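Local coordinates for protein Pcdhgb2 (Mus musculus, PDB 5SZR), which probably acts as a calcium-dependent cell-adhesion protein that helps establish specific neuronal connections, this chain being its extracellular cadherin domains 3-6, at residues Leu70-Ala75 and Val98-Glu103; Val341-Glu346 and Leu425-Ser430. One frame throughout, in Å; residues are numbered along the deposited sequence.

Interaction 1: Leu70-Ala75 and Val98-Glu103. With CA (calcium ion), chain K; CA (calcium ion), chain J.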
ATOM      1  N   LEU A  70      47.530  36.358  -4.522  1.00 62.26           N
ATOM      2  CA  LEU A  70      46.544  37.401  -4.741  1.00 61.32           C
ATOM      3  C   LEU A  70      45.138  36.846  -4.511  1.00 65.50           C
ATOM      4  O   LEU A  70      44.936  35.643  -4.309  1.00 67.82           O
ATOM      5  CB  LEU A  70      46.687  37.985  -6.146  1.00 58.69           C
ATOM      6  CG  LEU A  70      48.078  38.548  -6.483  1.00 56.81           C
ATOM      7  CD1 LEU A  70      48.125  39.178  -7.873  1.00 52.49           C
ATOM      8  CD2 LEU A  70      48.522  39.551  -5.429  1.00 56.05           C
ATOM      9  N   ASP A  71      44.157  37.751  -4.526  1.00 65.61           N
ATOM     10  CA  ASP A  71      42.756  37.380  -4.367  1.00 67.98           C
ATOM     11  C   ASP A  71      41.877  38.565  -4.756  1.00 66.23           C
ATOM     12  O   ASP A  71      41.764  39.536  -4.002  1.00 64.17           O
ATOM     13  CB  ASP A  71      42.459  36.933  -2.932  1.00 69.07           C
ATOM     14  CG  ASP A  71      41.003  36.556  -2.717  1.00 75.27           C
ATOM     15  OD1 ASP A  71      40.292  36.278  -3.700  1.00 75.51           O
ATOM     16  OD2 ASP A  71      40.572  36.527  -1.542  1.00 80.00           O
ATOM     17  N   PHE A  72      41.261  38.489  -5.941  1.00 66.57           N
ATOM     18  CA  PHE A  72      40.415  39.575  -6.429  1.00 65.78           C
ATOM     19  C   PHE A  72      39.262  39.860  -5.477  1.00 69.75           C
ATOM     20  O   PHE A  72      38.823  41.008  -5.357  1.00 70.11           O
ATOM     21  CB  PHE A  72      39.891  39.224  -7.819  1.00 67.16           C
ATOM     22  CG  PHE A  72      38.962  40.253  -8.403  1.00 69.72           C
ATOM     23  CD1 PHE A  72      39.462  41.318  -9.136  1.00 67.38           C
ATOM     24  CD2 PHE A  72      37.587  40.142  -8.244  1.00 75.23           C
ATOM     25  CE1 PHE A  72      38.612  42.259  -9.683  1.00 67.65           C
ATOM     26  CE2 PHE A  72      36.733  41.084  -8.790  1.00 75.65           C
ATOM     27  CZ  PHE A  72      37.246  42.143  -9.513  1.00 70.29           C
ATOM     28  N   GLU A  73      38.761  38.833  -4.792  1.00 73.23           N
ATOM     29  CA  GLU A  73      37.646  39.026  -3.877  1.00 78.45           C
ATOM     30  C   GLU A  73      38.053  39.820  -2.639  1.00 79.28           C
ATOM     31  O   GLU A  73      37.182  40.392  -1.974  1.00 84.63           O
ATOM     32  CB  GLU A  73      37.057  37.667  -3.477  1.00 82.76           C
ATOM     33  CG  GLU A  73      36.152  37.021  -4.538  1.00 84.76           C
ATOM     34  CD  GLU A  73      36.859  36.749  -5.866  1.00 82.81           C
ATOM     35  OE1 GLU A  73      37.973  36.185  -5.855  1.00 76.26           O
ATOM     36  OE2 GLU A  73      36.295  37.102  -6.925  1.00 82.78           O
ATOM     37  N   THR A  74      39.347  39.870  -2.321  1.00 73.52           N
ATOM     38  CA  THR A  74      39.860  40.624  -1.184  1.00 72.93           C
ATOM     39  C   THR A  74      40.368  42.009  -1.575  1.00 68.29           C
ATOM     40  O   THR A  74      40.117  42.985  -0.859  1.00 66.06           O
ATOM     41  CB  THR A  74      40.994  39.847  -0.503  1.00 74.51           C
ATOM     42  OG1 THR A  74      40.529  38.548  -0.128  1.00 80.79           O
ATOM     43  CG2 THR A  74      41.476  40.578   0.741  1.00 74.61           C
ATOM     44  N   ALA A  75      41.076  42.121  -2.695  1.00 61.08           N
ATOM     45  CA  ALA A  75      41.573  43.413  -3.152  1.00 69.76           C
ATOM     46  C   ALA A  75      41.605  43.418  -4.671  1.00 67.08           C
ATOM     47  O   ALA A  75      42.218  42.538  -5.283  1.00 66.10           O
ATOM     48  CB  ALA A  75      42.964  43.704  -2.581  1.00 55.79           C
ATOM     49  N   VAL A  98      48.434  48.874  -9.787  1.00 53.98           N
ATOM     50  CA  VAL A  98      48.331  47.459 -10.120  1.00 54.04           C
ATOM     51  C   VAL A  98      46.861  47.073 -10.108  1.00 57.17           C
ATOM     52  O   VAL A  98      46.195  47.141  -9.066  1.00 57.99           O
ATOM     53  CB  VAL A  98      49.138  46.591  -9.143  1.00 53.69           C
ATOM     54  CG1 VAL A  98      48.957  45.119  -9.472  1.00 54.04           C
ATOM     55  CG2 VAL A  98      50.611  46.975  -9.188  1.00 51.87           C
ATOM     56  N   LYS A  99      46.356  46.670 -11.268  1.00 57.50           N
ATOM     57  CA  LYS A  99      44.976  46.235 -11.420  1.00 59.24           C
ATOM     58  C   LYS A  99      44.927  44.714 -11.359  1.00 58.76           C
ATOM     59  O   LYS A  99      45.754  44.035 -11.977  1.00 55.40           O
ATOM     60  CB  LYS A  99      44.399  46.748 -12.738  1.00 61.77           C
ATOM     61  CG  LYS A  99      43.046  46.180 -13.093  1.00 68.31           C
ATOM     62  CD  LYS A  99      42.546  46.757 -14.409  1.00 71.65           C
ATOM     63  CE  LYS A  99      41.232  46.111 -14.822  1.00 75.78           C
ATOM     64  NZ  LYS A  99      40.717  46.648 -16.112  1.00 77.25           N
ATOM     65  N   ILE A 100      43.980  44.181 -10.594  1.00 61.51           N
ATOM     66  CA  ILE A 100      43.816  42.741 -10.445  1.00 60.47           C
ATOM     67  C   ILE A 100      42.654  42.296 -11.317  1.00 62.83           C
ATOM     68  O   ILE A 100      41.634  42.992 -11.418  1.00 63.82           O
ATOM     69  CB  ILE A 100      43.594  42.356  -8.971  1.00 62.44           C
ATOM     70  CG1 ILE A 100      44.699  42.947  -8.097  1.00 60.63           C
ATOM     71  CG2 ILE A 100      43.538  40.837  -8.807  1.00 64.09           C
ATOM     72  CD1 ILE A 100      46.099  42.541  -8.518  1.00 60.04           C
ATOM     73  N   LEU A 101      42.812  41.147 -11.966  1.00 65.74           N
ATOM     74  CA  LEU A 101      41.787  40.591 -12.835  1.00 68.41           C
ATOM     75  C   LEU A 101      41.064  39.451 -12.133  1.00 72.09           C
ATOM     76  O   LEU A 101      41.688  38.614 -11.474  1.00 73.01           O
ATOM     77  CB  LEU A 101      42.393  40.101 -14.151  1.00 68.01           C
ATOM     78  CG  LEU A 101      42.941  41.225 -15.030  1.00 65.49           C
ATOM     79  CD1 LEU A 101      43.585  40.668 -16.287  1.00 67.33           C
ATOM     80  CD2 LEU A 101      41.831  42.207 -15.374  1.00 65.26           C
ATOM     81  N   ASP A 102      39.744  39.425 -12.278  1.00 74.37           N
ATOM     82  CA  ASP A 102      38.926  38.410 -11.634  1.00 76.18           C
ATOM     83  C   ASP A 102      39.008  37.094 -12.397  1.00 78.44           C
ATOM     84  O   ASP A 102      38.793  37.058 -13.613  1.00 80.45           O
ATOM     85  CB  ASP A 102      37.474  38.878 -11.550  1.00 77.89           C
ATOM     86  CG  ASP A 102      36.520  37.758 -11.175  1.00 81.35           C
ATOM     87  OD1 ASP A 102      36.841  36.981 -10.252  1.00 75.33           O
ATOM     88  OD2 ASP A 102      35.453  37.654 -11.817  1.00 77.66           O
ATOM     89  N   GLU A 103      39.317  36.018 -11.679  1.00 77.84           N
ATOM     90  CA  GLU A 103      39.246  34.662 -12.199  1.00 78.32           C
ATOM     91  C   GLU A 103      38.102  33.920 -11.523  1.00 82.64           C
ATOM     92  O   GLU A 103      37.668  34.268 -10.422  1.00 82.30           O
ATOM     93  CB  GLU A 103      40.557  33.901 -11.973  1.00 78.73           C
ATOM     94  CG  GLU A 103      41.791  34.560 -12.581  1.00 77.97           C
ATOM     95  CD  GLU A 103      41.797  34.511 -14.097  1.00 78.27           C
ATOM     96  OE1 GLU A 103      42.175  35.526 -14.728  1.00 70.94           O
ATOM     97  OE2 GLU A 103      41.419  33.457 -14.656  1.00 83.66           O
TER
HETATM   98 CA    CA K 708      37.474  35.407  -8.238  1.00 62.89          CA
HETATM   99 CA    CA J 707      39.749  34.708  -5.374  1.00 61.99          CA
HETATM  100  O   HOH W   1      38.461  33.404  -3.334  1.00 51.15           O
HETATM  101  O   HOH W   2      41.691  33.659  -4.657  1.00 45.10           O
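Part of the calcium site between two successive cadherin domains is supplied by the Leu-Asp-Phe-Glu loop and the end of the earlier domain's last strand with the residues after it. Asp-102 meets Phe-72 and Glu-73 together. Its CB sits over the centre of the Phe-72 ring, a CH-pi contact 3.5 Å from the centroid, while its OD1 binds a calcium ion at 2.6 Å, as does Glu-103 O at 2.5 Å. Glu-73 grips that ion with both oxygens, and its OE1 also reaches the second calcium at 2.4 Å, bridging these two metals. Asp-71 OD1 binds this second ion and accepts from Glu-73 N, an Asx turn that sets the glutamate's backbone. A chi1 of 178° turns the Phe-72 ring away from its own backbone N and against Asp-102, with Ile-100 O at the ring edge, 3.6 Å from Phe-72 CE1. Replacing Phe-72 by alanine removes the surface facing Asp-102 CB and would probably let the metal-binding carboxylate shift. Leu-70 CD1 also packs on Ile-100 CD1 at 4.0 Å. Glu-16 and Asp-105 serve both ions, Asp-138 of the next domain the one held by Asp-102; strand 91-101 lies between strands 9-15 and 77-85, Ile-100 touching Tyr-78.

Interaction 2: Val341-Glu346 and Leu425-Ser430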
ATOM      1  N   VAL A 341     -56.523 -61.512   3.045  1.00 75.21           N
ATOM      2  CA  VAL A 341     -55.732 -61.831   1.858  1.00 71.14           C
ATOM      3  C   VAL A 341     -56.246 -63.126   1.241  1.00 73.38           C
ATOM      4  O   VAL A 341     -56.219 -64.179   1.892  1.00 77.08           O
ATOM      5  CB  VAL A 341     -54.235 -61.930   2.190  1.00 65.96           C
ATOM      6  CG1 VAL A 341     -53.416 -61.997   0.908  1.00 63.17           C
ATOM      7  CG2 VAL A 341     -53.801 -60.743   3.038  1.00 61.16           C
ATOM      8  N   PRO A 342     -56.722 -63.098  -0.002  1.00 71.09           N
ATOM      9  CA  PRO A 342     -57.263 -64.321  -0.608  1.00 69.04           C
ATOM     10  C   PRO A 342     -56.150 -65.292  -0.973  1.00 67.39           C
ATOM     11  O   PRO A 342     -55.063 -64.891  -1.396  1.00 64.98           O
ATOM     12  CB  PRO A 342     -57.988 -63.803  -1.855  1.00 70.67           C
ATOM     13  CG  PRO A 342     -57.199 -62.559  -2.234  1.00 69.09           C
ATOM     14  CD  PRO A 342     -56.747 -61.950  -0.930  1.00 67.80           C
ATOM     15  N   ARG A 343     -56.433 -66.584  -0.806  1.00 68.99           N
ATOM     16  CA  ARG A 343     -55.419 -67.595  -1.085  1.00 70.29           C
ATOM     17  C   ARG A 343     -55.167 -67.741  -2.578  1.00 70.00           C
ATOM     18  O   ARG A 343     -54.041 -68.045  -2.988  1.00 68.96           O
ATOM     19  CB  ARG A 343     -55.830 -68.937  -0.479  1.00 74.48           C
ATOM     20  CG  ARG A 343     -55.671 -69.000   1.029  1.00 77.42           C
ATOM     21  CD  ARG A 343     -55.980 -70.388   1.569  1.00 83.99           C
ATOM     22  NE  ARG A 343     -55.016 -70.789   2.587  1.00 85.62           N
ATOM     23  CZ  ARG A 343     -53.990 -71.604   2.361  1.00 87.43           C
ATOM     24  NH1 ARG A 343     -53.802 -72.116   1.151  1.00 89.09           N
ATOM     25  NH2 ARG A 343     -53.156 -71.912   3.346  1.00 87.53           N
ATOM     26  N   ALA A 344     -56.189 -67.525  -3.398  1.00 71.41           N
ATOM     27  CA  ALA A 344     -56.043 -67.566  -4.848  1.00 74.41           C
ATOM     28  C   ALA A 344     -55.346 -66.326  -5.422  1.00 75.04           C
ATOM     29  O   ALA A 344     -55.431 -66.134  -6.646  1.00 77.37           O
ATOM     30  CB  ALA A 344     -57.415 -67.740  -5.503  1.00 77.16           C
ATOM     31  N   ALA A 345     -54.683 -65.502  -4.611  1.00 72.51           N
ATOM     32  CA  ALA A 345     -54.035 -64.302  -5.125  1.00 72.76           C
ATOM     33  C   ALA A 345     -52.912 -64.665  -6.085  1.00 74.20           C
ATOM     34  O   ALA A 345     -52.072 -65.518  -5.786  1.00 75.95           O
ATOM     35  CB  ALA A 345     -53.486 -63.456  -3.974  1.00 70.03           C
ATOM     36  N   GLU A 346     -52.907 -64.017  -7.244  1.00 73.86           N
ATOM     37  CA  GLU A 346     -51.839 -64.177  -8.214  1.00 74.48           C
ATOM     38  C   GLU A 346     -50.622 -63.354  -7.793  1.00 70.57           C
ATOM     39  O   GLU A 346     -50.766 -62.329  -7.120  1.00 68.43           O
ATOM     40  CB  GLU A 346     -52.307 -63.735  -9.598  1.00 79.21           C
ATOM     41  CG  GLU A 346     -53.657 -64.296 -10.013  1.00 85.55           C
ATOM     42  CD  GLU A 346     -53.612 -65.783 -10.311  1.00 91.11           C
ATOM     43  OE1 GLU A 346     -52.542 -66.277 -10.729  1.00 92.39           O
ATOM     44  OE2 GLU A 346     -54.648 -66.458 -10.126  1.00 94.47           O
ATOM     45  N   LEU A 425     -49.918 -60.617   8.241  1.00 56.19           N
ATOM     46  CA  LEU A 425     -50.639 -60.929   7.013  1.00 59.09           C
ATOM     47  C   LEU A 425     -51.259 -62.313   7.164  1.00 63.25           C
ATOM     48  O   LEU A 425     -50.544 -63.303   7.343  1.00 65.25           O
ATOM     49  CB  LEU A 425     -49.706 -60.865   5.805  1.00 56.09           C
ATOM     50  CG  LEU A 425     -48.751 -59.668   5.811  1.00 55.77           C
ATOM     51  CD1 LEU A 425     -47.833 -59.689   4.600  1.00 54.46           C
ATOM     52  CD2 LEU A 425     -49.520 -58.355   5.881  1.00 57.07           C
ATOM     53  N   ILE A 426     -52.586 -62.378   7.106  1.00 65.98           N
ATOM     54  CA  ILE A 426     -53.330 -63.600   7.391  1.00 66.31           C
ATOM     55  C   ILE A 426     -54.179 -63.942   6.177  1.00 66.93           C
ATOM     56  O   ILE A 426     -55.066 -63.166   5.795  1.00 67.70           O
ATOM     57  CB  ILE A 426     -54.204 -63.448   8.643  1.00 69.56           C
ATOM     58  CG1 ILE A 426     -53.344 -63.020   9.833  1.00 70.72           C
ATOM     59  CG2 ILE A 426     -54.946 -64.747   8.940  1.00 70.91           C
ATOM     60  CD1 ILE A 426     -54.112 -62.950  11.123  1.00 76.38           C
ATOM     61  N   PHE A 427     -53.914 -65.098   5.576  1.00 67.97           N
ATOM     62  CA  PHE A 427     -54.671 -65.538   4.414  1.00 71.04           C
ATOM     63  C   PHE A 427     -56.052 -66.025   4.819  1.00 74.75           C
ATOM     64  O   PHE A 427     -56.210 -66.751   5.805  1.00 76.01           O
ATOM     65  CB  PHE A 427     -53.929 -66.649   3.675  1.00 72.15           C
ATOM     66  CG  PHE A 427     -52.758 -66.163   2.876  1.00 71.41           C
ATOM     67  CD1 PHE A 427     -52.948 -65.551   1.649  1.00 71.97           C
ATOM     68  CD2 PHE A 427     -51.467 -66.319   3.349  1.00 69.44           C
ATOM     69  CE1 PHE A 427     -51.869 -65.102   0.911  1.00 69.37           C
ATOM     70  CE2 PHE A 427     -50.390 -65.876   2.615  1.00 67.33           C
ATOM     71  CZ  PHE A 427     -50.593 -65.267   1.395  1.00 67.23           C
ATOM     72  N   ALA A 428     -57.056 -65.624   4.048  1.00 76.71           N
ATOM     73  CA  ALA A 428     -58.423 -66.056   4.286  1.00 79.46           C
ATOM     74  C   ALA A 428     -58.693 -67.343   3.522  1.00 83.00           C
ATOM     75  O   ALA A 428     -58.340 -67.460   2.342  1.00 82.94           O
ATOM     76  CB  ALA A 428     -59.421 -64.975   3.868  1.00 79.40           C
ATOM     77  N   ASP A 429     -59.308 -68.305   4.199  1.00 86.29           N
ATOM     78  CA  ASP A 429     -59.783 -69.496   3.522  1.00 89.90           C
ATOM     79  C   ASP A 429     -61.003 -69.153   2.673  1.00 92.90           C
ATOM     80  O   ASP A 429     -61.803 -68.279   3.019  1.00 92.41           O
ATOM     81  CB  ASP A 429     -60.124 -70.584   4.539  1.00 94.50           C
ATOM     82  CG  ASP A 429     -60.123 -71.970   3.930  1.00100.50           C
ATOM     83  OD1 ASP A 429     -59.325 -72.200   2.994  1.00101.17           O
ATOM     84  OD2 ASP A 429     -60.916 -72.828   4.384  1.00103.22           O
ATOM     85  N   SER A 430     -61.128 -69.836   1.541  1.00 98.24           N
ATOM     86  CA  SER A 430     -62.282 -69.652   0.664  1.00101.17           C
ATOM     87  C   SER A 430     -63.493 -70.417   1.195  1.00102.83           C
ATOM     88  O   SER A 430     -64.631 -69.966   1.067  1.00104.80           O
ATOM     89  CB  SER A 430     -61.955 -70.107  -0.759  1.00102.93           C
ATOM     90  OG  SER A 430     -63.064 -69.922  -1.622  1.00105.94           O
TER
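Val-341 and Phe-427 meet where two parallel strands run side by side, and the closest contact between side chains is Val-341 CG1 to Phe-427 CE1, 3.5 Å. That methyl stands anti to the backbone N (chi1 -169°), which brings it obliquely against the ring. Val-341 O does double duty: it accepts a hydrogen bond from Ala-428 N (2.7 Å), and it takes a CA-H...O contact from Phe-427 CA at 3.3 Å. Pro-342 O lies at the ring's edge, 3.8 Å from Phe-427 CD1.

Arg-343 follows as the chain turns away. Its methylenes cross the phenylalanine at about a right angle, CG lying 3.3 Å from Ala-428 O and near Phe-427 CB. Beyond it, Arg-343 NE and Asp-429 OD1 stay 4.6 Å apart, too far for a salt bridge and with the oxygen well out of the guanidinium plane, so any attraction is probably only a long-range one. The turn itself is type I, from Pro-342 to Ala-345, closed by a backbone bond from Ala-345 N to Pro-342 O.

Farther out, Leu-379 and Leu-395 pack on Phe-427, and Val-351 covers Val-341, while backbone bonds tie Ile-426 to Phe-338 and Phe-427 to Ala-401. The pairing of an edge strand, 335-342, in parallel with the domain's last strand, 418-428, is characteristic of the Greek-key beta sandwich of cadherin domains.

Interactions 1 and 2 show one structural element in two settings: in both, the last strand of a cadherin domain approaches its end beside a loop or turn. At residues 98-103 the chain continues into another domain, and the meeting place is organised around three calcium ions, two of them bound by residues of interaction 1. Interaction 2 lies away from the calcium sites, at the end of the modelled chain, and rests on parallel backbone pairing and apolar packing, without a metal. Their centres are 145 Å apart, with nearest atoms about 128 Å from each other, on opposite sides of the chain's centre. No direct contact links them; the intervening cadherin domains, arranged in series, join one to the other.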